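PDB 4MX8: periplasmic binding protein from Xylanimonas cellulosilytica, which probably serves as the extracytoplasmic solute-binding component of an ABC importer of the iron-siderophore or vitamin B12 type, capturing its ligand for uptake. Local coordinates for residues L193-P198 with E232-E237; F238-D243 with V273-A278; Q245-V250 with D282-L287. All blocks are in the same frame, centred on the assembly; numbering follows the deposited sequence.

Contact 1 of 3, residues L193-P198 with E232-E237; sequences LSALSP and EPISFE
Leu-193 and Ile-234 bring their CA atoms within 5.5 Å of each other, and Ile-234 N donates to Leu-193 O at 2.9 Å, the N-H...O angle being 152°. Two residues along, a water takes over: it accepts from Ala-195 N at 2.8 Å and donates to Glu-232 O. Strand 192-195 thus meets a loop along the edge not used by strand 183-189, to which Ser-194 bonds through its backbone.

Leu-193 and Ala-195 carry the apolar part of the contact from the strand. CB of Leu-193 lies 3.8 Å from CG1 of Ile-234, while the Ala-195 methyl rests against both CG2 and CD1 of the same isoleucine, each 4.1 Å from it. Ile-234 holds CG1 between its backbone N and carbonyl carbon (chi1 63°), which keeps CG2 beside the N and leaves both branches available to the strand. Further out, Leu-193 and Phe-236 cross at about a right angle: Leu-193 CD2 lies 4.0 Å from Phe-236 CD1, and Leu-193 CD1 is close to Phe-236 CE1. Pro-233 adds its CB next to Leu-193 O. Trimming Ile-234 to an alanine would probably open a gap beside Ala-195 and leave Leu-193 CB without its hydrocarbon neighbour.

Thr-229 of helix 225-229 touches both Ala-195 and Ile-234. Just after Ile-234, Ser-235 caps helix 236-242, its OG bonded to Phe-238 N. One direct bond and one water join the two backbones, and apolar side chains pack beside them, so the loop is fixed to the sheet just before helix 236-242 begins.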
loop_
_atom_site.group_PDB
_atom_site.type_symbol
_atom_site.label_atom_id
_atom_site.label_comp_id
_atom_site.label_asym_id
_atom_site.label_seq_id
_atom_site.Cartn_x
_atom_site.Cartn_y
_atom_site.Cartn_z
ATOM N N LEU A 193 -16.204 11.123 6.022
ATOM C CA LEU A 193 -16.101 10.270 4.834
ATOM C C LEU A 193 -15.293 10.960 3.720
ATOM O O LEU A 193 -15.500 12.128 3.430
ATOM C CB LEU A 193 -17.503 9.872 4.337
ATOM C CG LEU A 193 -18.096 8.546 4.832
ATOM C CD1 LEU A 193 -18.110 8.449 6.314
ATOM C CD2 LEU A 193 -19.495 8.330 4.316
ATOM N N SER A 194 -14.354 10.248 3.113
ATOM C CA SER A 194 -13.637 10.784 1.949
ATOM C C SER A 194 -13.867 9.861 0.760
ATOM O O SER A 194 -13.722 8.646 0.879
ATOM C CB SER A 194 -12.131 10.905 2.220
ATOM O OG SER A 194 -11.870 11.365 3.539
ATOM N N ALA A 195 -14.243 10.426 -0.381
ATOM C CA ALA A 195 -14.464 9.615 -1.573
ATOM C C ALA A 195 -13.141 9.236 -2.230
ATOM O O ALA A 195 -12.302 10.105 -2.501
ATOM C CB ALA A 195 -15.358 10.342 -2.562
ATOM N N LEU A 196 -12.955 7.941 -2.479
ATOM C CA LEU A 196 -11.822 7.487 -3.286
ATOM C C LEU A 196 -12.116 7.609 -4.780
ATOM O O LEU A 196 -13.237 7.441 -5.226
ATOM C CB LEU A 196 -11.463 6.053 -2.962
ATOM C CG LEU A 196 -11.064 5.861 -1.520
ATOM C CD1 LEU A 196 -10.657 4.417 -1.313
ATOM C CD2 LEU A 196 -9.954 6.801 -1.216
ATOM N N SER A 197 -11.089 7.884 -5.559
ATOM C CA SER A 197 -11.293 8.272 -6.938
ATOM C C SER A 197 -10.307 7.507 -7.806
ATOM O O SER A 197 -9.158 7.306 -7.401
ATOM C CB SER A 197 -11.059 9.786 -7.048
ATOM O OG SER A 197 -10.813 10.177 -8.385
ATOM N N PRO A 198 -10.740 7.062 -8.996
ATOM C CA PRO A 198 -9.772 6.476 -9.930
ATOM C C PRO A 198 -8.605 7.436 -10.129
ATOM O O PRO A 198 -8.790 8.659 -10.194
ATOM C CB PRO A 198 -10.562 6.363 -11.236
ATOM C CG PRO A 198 -11.941 6.294 -10.839
ATOM C CD PRO A 198 -12.089 7.111 -9.573
ATOM N N GLU A 232 -13.001 17.849 -1.002
ATOM C CA GLU A 232 -13.557 17.974 0.342
ATOM C C GLU A 232 -14.277 16.665 0.739
ATOM O O GLU A 232 -14.773 15.943 -0.127
ATOM C CB GLU A 232 -14.537 19.158 0.338
ATOM C CG GLU A 232 -15.162 19.536 1.684
ATOM C CD GLU A 232 -16.558 20.159 1.552
ATOM O OE1 GLU A 232 -17.047 20.328 0.409
ATOM O OE2 GLU A 232 -17.167 20.475 2.600
ATOM N N PRO A 233 -14.326 16.348 2.049
ATOM C CA PRO A 233 -15.106 15.209 2.549
ATOM C C PRO A 233 -16.557 15.212 2.068
ATOM O O PRO A 233 -17.123 16.264 1.809
ATOM C CB PRO A 233 -15.084 15.416 4.061
ATOM C CG PRO A 233 -13.810 16.078 4.310
ATOM C CD PRO A 233 -13.530 16.965 3.123
ATOM N N ILE A 234 -17.145 14.028 1.947
ATOM C CA ILE A 234 -18.517 13.894 1.485
ATOM C C ILE A 234 -19.449 13.590 2.658
ATOM O O ILE A 234 -19.030 13.006 3.664
ATOM C CB ILE A 234 -18.653 12.792 0.402
ATOM C CG1 ILE A 234 -18.286 11.426 0.962
ATOM C CG2 ILE A 234 -17.780 13.097 -0.808
ATOM C CD1 ILE A 234 -18.550 10.302 -0.016
ATOM N N SER A 235 -20.711 13.998 2.528
ATOM C CA SER A 235 -21.707 13.766 3.567
ATOM C C SER A 235 -22.323 12.386 3.394
ATOM O O SER A 235 -22.118 11.747 2.371
ATOM C CB SER A 235 -22.796 14.826 3.473
ATOM O OG SER A 235 -23.361 14.843 2.173
ATOM N N PHE A 236 -23.078 11.920 4.385
ATOM C CA PHE A 236 -23.832 10.685 4.204
ATOM C C PHE A 236 -24.835 10.863 3.073
ATOM O O PHE A 236 -25.105 9.934 2.321
ATOM C CB PHE A 236 -24.556 10.279 5.483
ATOM C CG PHE A 236 -23.639 9.984 6.623
ATOM C CD1 PHE A 236 -22.705 8.967 6.532
ATOM C CD2 PHE A 236 -23.712 10.715 7.793
ATOM C CE1 PHE A 236 -21.854 8.691 7.595
ATOM C CE2 PHE A 236 -22.870 10.442 8.846
ATOM C CZ PHE A 236 -21.941 9.432 8.751
ATOM N N GLU A 237 -25.373 12.070 2.945
ATOM C CA GLU A 237 -26.317 12.380 1.878
ATOM C C GLU A 237 -25.728 12.179 0.469
ATOM O O GLU A 237 -26.459 11.884 -0.476
ATOM C CB GLU A 237 -26.855 13.801 2.041
ATOM C CG GLU A 237 -27.744 13.995 3.257
ATOM C CD GLU A 237 -26.971 14.429 4.487
ATOM O OE1 GLU A 237 -27.599 14.940 5.445
ATOM O OE2 GLU A 237 -25.732 14.262 4.496
HETATM O O HOH W 1 -13.766 13.225 -0.494
#

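Contact 2 of 3, residues F238-D243 with V273-A278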
loop_
_atom_site.group_PDB
_atom_site.type_symbol
_atom_site.label_atom_id
_atom_site.label_comp_id
_atom_site.label_asym_id
_atom_site.label_seq_id
_atom_site.Cartn_x
_atom_site.Cartn_y
_atom_site.Cartn_z
ATOM N N PHE A 238 -24.414 12.337 0.341
ATOM C CA PHE A 238 -23.713 12.065 -0.912
ATOM C C PHE A 238 -23.915 10.609 -1.311
ATOM O O PHE A 238 -24.175 10.312 -2.477
ATOM C CB PHE A 238 -22.215 12.378 -0.755
ATOM C CG PHE A 238 -21.400 12.211 -2.019
ATOM C CD1 PHE A 238 -20.912 10.960 -2.399
ATOM C CD2 PHE A 238 -21.089 13.312 -2.811
ATOM C CE1 PHE A 238 -20.154 10.799 -3.558
ATOM C CE2 PHE A 238 -20.323 13.161 -3.967
ATOM C CZ PHE A 238 -19.858 11.898 -4.337
ATOM N N LEU A 239 -23.785 9.702 -0.344
ATOM C CA LEU A 239 -23.945 8.278 -0.625
ATOM C C LEU A 239 -25.340 8.038 -1.149
ATOM O O LEU A 239 -25.519 7.393 -2.177
ATOM C CB LEU A 239 -23.713 7.434 0.619
ATOM C CG LEU A 239 -22.296 7.489 1.158
ATOM C CD1 LEU A 239 -22.175 6.618 2.385
ATOM C CD2 LEU A 239 -21.343 7.044 0.087
ATOM N N LEU A 240 -26.318 8.592 -0.439
ATOM C CA LEU A 240 -27.724 8.405 -0.764
ATOM C C LEU A 240 -28.093 9.002 -2.113
ATOM O O LEU A 240 -28.872 8.418 -2.858
ATOM C CB LEU A 240 -28.592 9.031 0.313
ATOM C CG LEU A 240 -30.035 8.591 0.194
ATOM C CD1 LEU A 240 -30.107 7.084 0.286
ATOM C CD2 LEU A 240 -30.814 9.220 1.290
ATOM N N GLU A 241 -27.533 10.167 -2.420
ATOM C CA GLU A 241 -27.783 10.834 -3.696
ATOM C C GLU A 241 -27.364 9.991 -4.888
ATOM O O GLU A 241 -28.196 9.654 -5.733
ATOM C CB GLU A 241 -27.072 12.190 -3.750
ATOM C CG GLU A 241 -26.915 12.766 -5.151
ATOM C CD GLU A 241 -26.627 14.257 -5.145
ATOM O OE1 GLU A 241 -26.091 14.762 -4.133
ATOM O OE2 GLU A 241 -26.948 14.928 -6.154
ATOM N N HIS A 242 -26.077 9.653 -4.933
ATOM C CA HIS A 242 -25.470 8.932 -6.047
ATOM C C HIS A 242 -25.656 7.429 -5.930
ATOM O O HIS A 242 -25.504 6.699 -6.918
ATOM C CB HIS A 242 -23.986 9.279 -6.141
ATOM C CG HIS A 242 -23.739 10.738 -6.325
ATOM N ND1 HIS A 242 -24.183 11.431 -7.428
ATOM C CD2 HIS A 242 -23.126 11.647 -5.531
ATOM C CE1 HIS A 242 -23.845 12.703 -7.315
ATOM N NE2 HIS A 242 -23.203 12.861 -6.171
ATOM N N ASP A 243 -25.981 6.994 -4.714
ATOM C CA ASP A 243 -26.371 5.615 -4.411
ATOM C C ASP A 243 -25.660 4.532 -5.221
ATOM O O ASP A 243 -26.227 3.979 -6.161
ATOM C CB ASP A 243 -27.889 5.461 -4.517
ATOM C CG ASP A 243 -28.371 4.120 -4.009
ATOM O OD1 ASP A 243 -29.310 3.569 -4.623
ATOM O OD2 ASP A 243 -27.802 3.614 -3.006
ATOM N N VAL A 273 -27.493 6.432 5.610
ATOM C CA VAL A 273 -26.798 5.326 4.972
ATOM C C VAL A 273 -27.640 4.051 4.946
ATOM O O VAL A 273 -27.578 3.300 3.990
ATOM C CB VAL A 273 -25.397 5.066 5.604
ATOM C CG1 VAL A 273 -24.823 3.734 5.145
ATOM C CG2 VAL A 273 -24.428 6.190 5.254
ATOM N N ASN A 274 -28.447 3.801 5.968
ATOM C CA ASN A 274 -29.257 2.578 5.953
ATOM C C ASN A 274 -30.348 2.550 4.884
ATOM O O ASN A 274 -30.971 1.512 4.675
ATOM C CB ASN A 274 -29.876 2.290 7.318
ATOM C CG ASN A 274 -28.843 2.017 8.375
ATOM O OD1 ASN A 274 -28.882 2.607 9.448
ATOM N ND2 ASN A 274 -27.910 1.117 8.087
ATOM N N ARG A 275 -30.578 3.689 4.226
ATOM C CA ARG A 275 -31.583 3.816 3.166
ATOM C C ARG A 275 -30.931 3.587 1.811
ATOM O O ARG A 275 -31.588 3.331 0.806
ATOM C CB ARG A 275 -32.212 5.203 3.196
ATOM C CG ARG A 275 -33.361 5.341 4.165
ATOM C CD ARG A 275 -34.005 6.706 4.061
ATOM N NE ARG A 275 -33.285 7.743 4.798
ATOM C CZ ARG A 275 -33.033 8.956 4.316
ATOM N NH1 ARG A 275 -33.432 9.272 3.099
ATOM N NH2 ARG A 275 -32.382 9.851 5.044
ATOM N N THR A 276 -29.612 3.693 1.821
ATOM C CA THR A 276 -28.745 3.462 0.678
ATOM C C THR A 276 -28.942 2.058 0.090
ATOM O O THR A 276 -29.205 1.106 0.826
ATOM C CB THR A 276 -27.303 3.694 1.160
ATOM O OG1 THR A 276 -26.925 5.046 0.877
ATOM C CG2 THR A 276 -26.316 2.720 0.573
ATOM N N THR A 277 -28.845 1.927 -1.234
ATOM C CA THR A 277 -28.990 0.611 -1.862
ATOM C C THR A 277 -27.931 -0.350 -1.348
ATOM O O THR A 277 -28.247 -1.482 -0.958
ATOM C CB THR A 277 -28.902 0.663 -3.401
ATOM O OG1 THR A 277 -30.063 1.310 -3.931
ATOM C CG2 THR A 277 -28.823 -0.739 -3.981
ATOM N N ALA A 278 -26.678 0.112 -1.355
ATOM C CA ALA A 278 -25.564 -0.689 -0.867
ATOM C C ALA A 278 -25.858 -1.302 0.509
ATOM O O ALA A 278 -25.644 -2.487 0.729
ATOM C CB ALA A 278 -24.298 0.141 -0.828
#
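Thr-277 N donates to Asp-243 OD2 at 2.7 Å with an N-H...O angle of 153°, reaching the oxygen on its syn side and 22° out of the carboxylate plane. The other oxygen, OD1, faces Thr-277 OG1, though the modelled separation there is too short to be trusted in detail. Asp-243, with positive phi, is the first residue past the end of helix 236-242, and with its CG anti to the backbone N the carboxylate extends to the start of helix 277-280. Thr-276 holds the N-cap position there but makes no capping bond with its own side chain; the aspartate serves a first-turn N-H instead, and its charge probably suits the positive end of the helix dipole.

Alongside, Leu-240 forks: CD1 lies 3.8 Å from Thr-276 OG1, and CD2 leans on the guanidinium of Arg-275, whose NH2 is salt-bridged to Glu-271. Leu-239 points deeper, its CD1 3.7 Å from Val-273 CG2. From there Leu-239 also packs on Leu-184 of strand 183-189 and Leu-247 of strand 246-251, and Ala-278 meets Leu-247 too, so both helices lie against the same face of the sheet.

Contact 3 of 3, residues Q245-V250 with D282-L287; sequences QWLWVV and DHVLYL
The imidazole of His-283 lies face to face on the six-membered ring of Trp-246, with centroids 3.6 Å apart and planes at 17°. Its rotation is set from the rim: ND1 donates to Gln-245 O at 3.1 Å, a bent bond (139°) in which the carbonyl oxygen sits in the ring plane while ND1 stands above the carbonyl's own plane. The histidine CG sits beside its backbone N (chi1 -77°), which lays the ring back across the tryptophan.

Further along, Leu-285 brings CD1 over one face of the Trp-248 indole, and Leu-287 CD2 comes to the edge of the same ring, 3.6 Å from CE3. These side chains share a face of the sheet. On the other face, Val-249 sets its CB 3.6 Å from Tyr-286 CD1 and its CG2 3.8 Å from Val-284 CG1, and Leu-247 lies side by side with Val-284.

The backbones of the two strands pair in regular parallel fashion: Leu-247 N to His-283 O, Leu-285 N to Leu-247 O, Val-249 N to Leu-285 O and Leu-287 N to Val-249 O, the last at 2.8 Å and nearly straight. Helices connect these adjacent parallel strands, making a beta-alpha-beta crossover, with 284-287 as the outermost strand.

Behind the first shell, Trp-248 and Leu-287 rest on Ile-212 of helix 207-214, while Val-249 and Tyr-286 meet Ala-264. Asp-282, with positive phi, is the C-prime residue of the Schellman motif that ends the preceding helix and delivers His-283 to its ring partner.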
loop_
_atom_site.group_PDB
_atom_site.type_symbol
_atom_site.label_atom_id
_atom_site.label_comp_id
_atom_site.label_asym_id
_atom_site.label_seq_id
_atom_site.Cartn_x
_atom_site.Cartn_y
_atom_site.Cartn_z
ATOM N N GLN A 245 -24.102 0.877 -6.076
ATOM C CA GLN A 245 -24.545 -0.486 -5.842
ATOM C C GLN A 245 -23.677 -1.198 -4.805
ATOM O O GLN A 245 -24.177 -1.956 -3.981
ATOM C CB GLN A 245 -24.543 -1.268 -7.153
ATOM C CG GLN A 245 -25.127 -2.659 -7.019
ATOM C CD GLN A 245 -26.626 -2.620 -6.862
ATOM O OE1 GLN A 245 -27.275 -1.713 -7.374
ATOM N NE2 GLN A 245 -27.189 -3.594 -6.143
ATOM N N TRP A 246 -22.370 -0.958 -4.860
ATOM C CA TRP A 246 -21.443 -1.547 -3.913
ATOM C C TRP A 246 -20.665 -0.426 -3.248
ATOM O O TRP A 246 -20.231 0.521 -3.928
ATOM C CB TRP A 246 -20.472 -2.446 -4.652
ATOM C CG TRP A 246 -21.112 -3.553 -5.363
ATOM C CD1 TRP A 246 -21.475 -3.582 -6.675
ATOM C CD2 TRP A 246 -21.482 -4.813 -4.811
ATOM N NE1 TRP A 246 -22.050 -4.793 -6.976
ATOM C CE2 TRP A 246 -22.066 -5.566 -5.842
ATOM C CE3 TRP A 246 -21.374 -5.380 -3.542
ATOM C CZ2 TRP A 246 -22.542 -6.863 -5.643
ATOM C CZ3 TRP A 246 -21.852 -6.664 -3.343
ATOM C CH2 TRP A 246 -22.429 -7.391 -4.389
ATOM N N LEU A 247 -20.493 -0.524 -1.928
ATOM C CA LEU A 247 -19.717 0.456 -1.169
ATOM C C LEU A 247 -18.518 -0.249 -0.557
ATOM O O LEU A 247 -18.688 -1.197 0.217
ATOM C CB LEU A 247 -20.573 1.084 -0.072
ATOM C CG LEU A 247 -19.999 2.210 0.802
ATOM C CD1 LEU A 247 -19.882 3.500 0.022
ATOM C CD2 LEU A 247 -20.866 2.422 2.026
ATOM N N TRP A 248 -17.315 0.207 -0.920
ATOM C CA TRP A 248 -16.063 -0.387 -0.450
ATOM C C TRP A 248 -15.394 0.509 0.574
ATOM O O TRP A 248 -14.971 1.607 0.240
ATOM C CB TRP A 248 -15.096 -0.567 -1.614
ATOM C CG TRP A 248 -15.577 -1.466 -2.714
ATOM C CD1 TRP A 248 -16.327 -1.107 -3.795
ATOM C CD2 TRP A 248 -15.320 -2.865 -2.857
ATOM N NE1 TRP A 248 -16.558 -2.197 -4.600
ATOM C CE2 TRP A 248 -15.945 -3.287 -4.047
ATOM C CE3 TRP A 248 -14.617 -3.799 -2.099
ATOM C CZ2 TRP A 248 -15.889 -4.596 -4.495
ATOM C CZ3 TRP A 248 -14.560 -5.100 -2.548
ATOM C CH2 TRP A 248 -15.195 -5.488 -3.732
ATOM N N VAL A 249 -15.263 0.026 1.805
ATOM C CA VAL A 249 -14.869 0.872 2.926
ATOM C C VAL A 249 -13.493 0.556 3.498
ATOM O O VAL A 249 -13.203 -0.594 3.833
ATOM C CB VAL A 249 -15.875 0.728 4.067
ATOM C CG1 VAL A 249 -15.561 1.711 5.171
ATOM C CG2 VAL A 249 -17.282 0.934 3.542
ATOM N N VAL A 250 -12.665 1.591 3.620
ATOM C CA VAL A 250 -11.361 1.514 4.292
ATOM C C VAL A 250 -11.416 2.335 5.586
ATOM O O VAL A 250 -11.569 3.556 5.542
ATOM C CB VAL A 250 -10.258 2.113 3.398
ATOM C CG1 VAL A 250 -8.952 2.136 4.112
ATOM C CG2 VAL A 250 -10.134 1.330 2.129
ATOM N N ASP A 282 -26.876 -5.462 1.436
ATOM C CA ASP A 282 -25.726 -6.133 2.042
ATOM C C ASP A 282 -24.538 -6.123 1.065
ATOM O O ASP A 282 -23.890 -7.141 0.798
ATOM C CB ASP A 282 -26.113 -7.551 2.481
ATOM C CG ASP A 282 -25.127 -8.163 3.461
ATOM O OD1 ASP A 282 -24.231 -7.448 3.977
ATOM O OD2 ASP A 282 -25.267 -9.380 3.719
ATOM N N HIS A 283 -24.263 -4.935 0.543
ATOM C CA HIS A 283 -23.265 -4.720 -0.482
ATOM C C HIS A 283 -22.217 -3.747 0.038
ATOM O O HIS A 283 -21.561 -3.062 -0.747
ATOM C CB HIS A 283 -23.931 -4.134 -1.724
ATOM C CG HIS A 283 -24.696 -5.135 -2.542
ATOM N ND1 HIS A 283 -25.302 -4.807 -3.738
ATOM C CD2 HIS A 283 -24.940 -6.456 -2.347
ATOM C CE1 HIS A 283 -25.892 -5.879 -4.241
ATOM N NE2 HIS A 283 -25.686 -6.894 -3.417
ATOM N N VAL A 284 -22.077 -3.666 1.361
ATOM C CA VAL A 284 -20.982 -2.903 1.972
ATOM C C VAL A 284 -19.834 -3.845 2.311
ATOM O O VAL A 284 -19.981 -4.741 3.134
ATOM C CB VAL A 284 -21.440 -2.129 3.241
ATOM C CG1 VAL A 284 -20.276 -1.450 3.917
ATOM C CG2 VAL A 284 -22.484 -1.096 2.879
ATOM N N LEU A 285 -18.693 -3.646 1.667
ATOM C CA LEU A 285 -17.539 -4.512 1.886
ATOM C C LEU A 285 -16.433 -3.744 2.578
ATOM O O LEU A 285 -16.071 -2.648 2.136
ATOM C CB LEU A 285 -17.013 -5.033 0.549
ATOM C CG LEU A 285 -18.111 -5.631 -0.318
ATOM C CD1 LEU A 285 -17.848 -5.216 -1.718
ATOM C CD2 LEU A 285 -18.147 -7.125 -0.197
ATOM N N TYR A 286 -15.892 -4.311 3.655
ATOM C CA TYR A 286 -14.799 -3.650 4.371
ATOM C C TYR A 286 -13.420 -4.184 3.969
ATOM O O TYR A 286 -13.177 -5.395 3.950
ATOM C CB TYR A 286 -15.021 -3.743 5.875
ATOM C CG TYR A 286 -16.219 -2.952 6.324
ATOM C CD1 TYR A 286 -16.083 -1.638 6.750
ATOM C CD2 TYR A 286 -17.493 -3.502 6.295
ATOM C CE1 TYR A 286 -17.175 -0.898 7.150
ATOM C CE2 TYR A 286 -18.591 -2.771 6.698
ATOM C CZ TYR A 286 -18.422 -1.471 7.121
ATOM O OH TYR A 286 -19.506 -0.728 7.503
ATOM N N LEU A 287 -12.522 -3.274 3.628
ATOM C CA LEU A 287 -11.193 -3.673 3.184
ATOM C C LEU A 287 -10.216 -3.620 4.365
ATOM O O LEU A 287 -10.450 -2.887 5.315
ATOM C CB LEU A 287 -10.722 -2.769 2.042
ATOM C CG LEU A 287 -11.611 -2.666 0.805
ATOM C CD1 LEU A 287 -10.995 -1.677 -0.131
ATOM C CD2 LEU A 287 -11.738 -4.001 0.121
HETATM O O HOH W 2 -11.801 -1.049 6.818
#

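Contact 3 is the most buried of the three and lies within the sheet; contacts 1 and 2 are only partly buried and fix loops and helices around it. Contacts 1 and 3 reach opposite edge strands, 192-195 and 284-287, one through a single direct bond and a water, the other through regular parallel pairing and aromatic stacking. Contact 2, by contrast, relies on a carboxylate at a helix start. Helix 236-242 serves both contacts 1 and 2, which touch where Leu-193 CD2 meets Leu-239 CD1. Contacts 2 and 3 alternate along the chain and adjoin where Ala-278 O probably accepts a hydrogen bond from His-283 N.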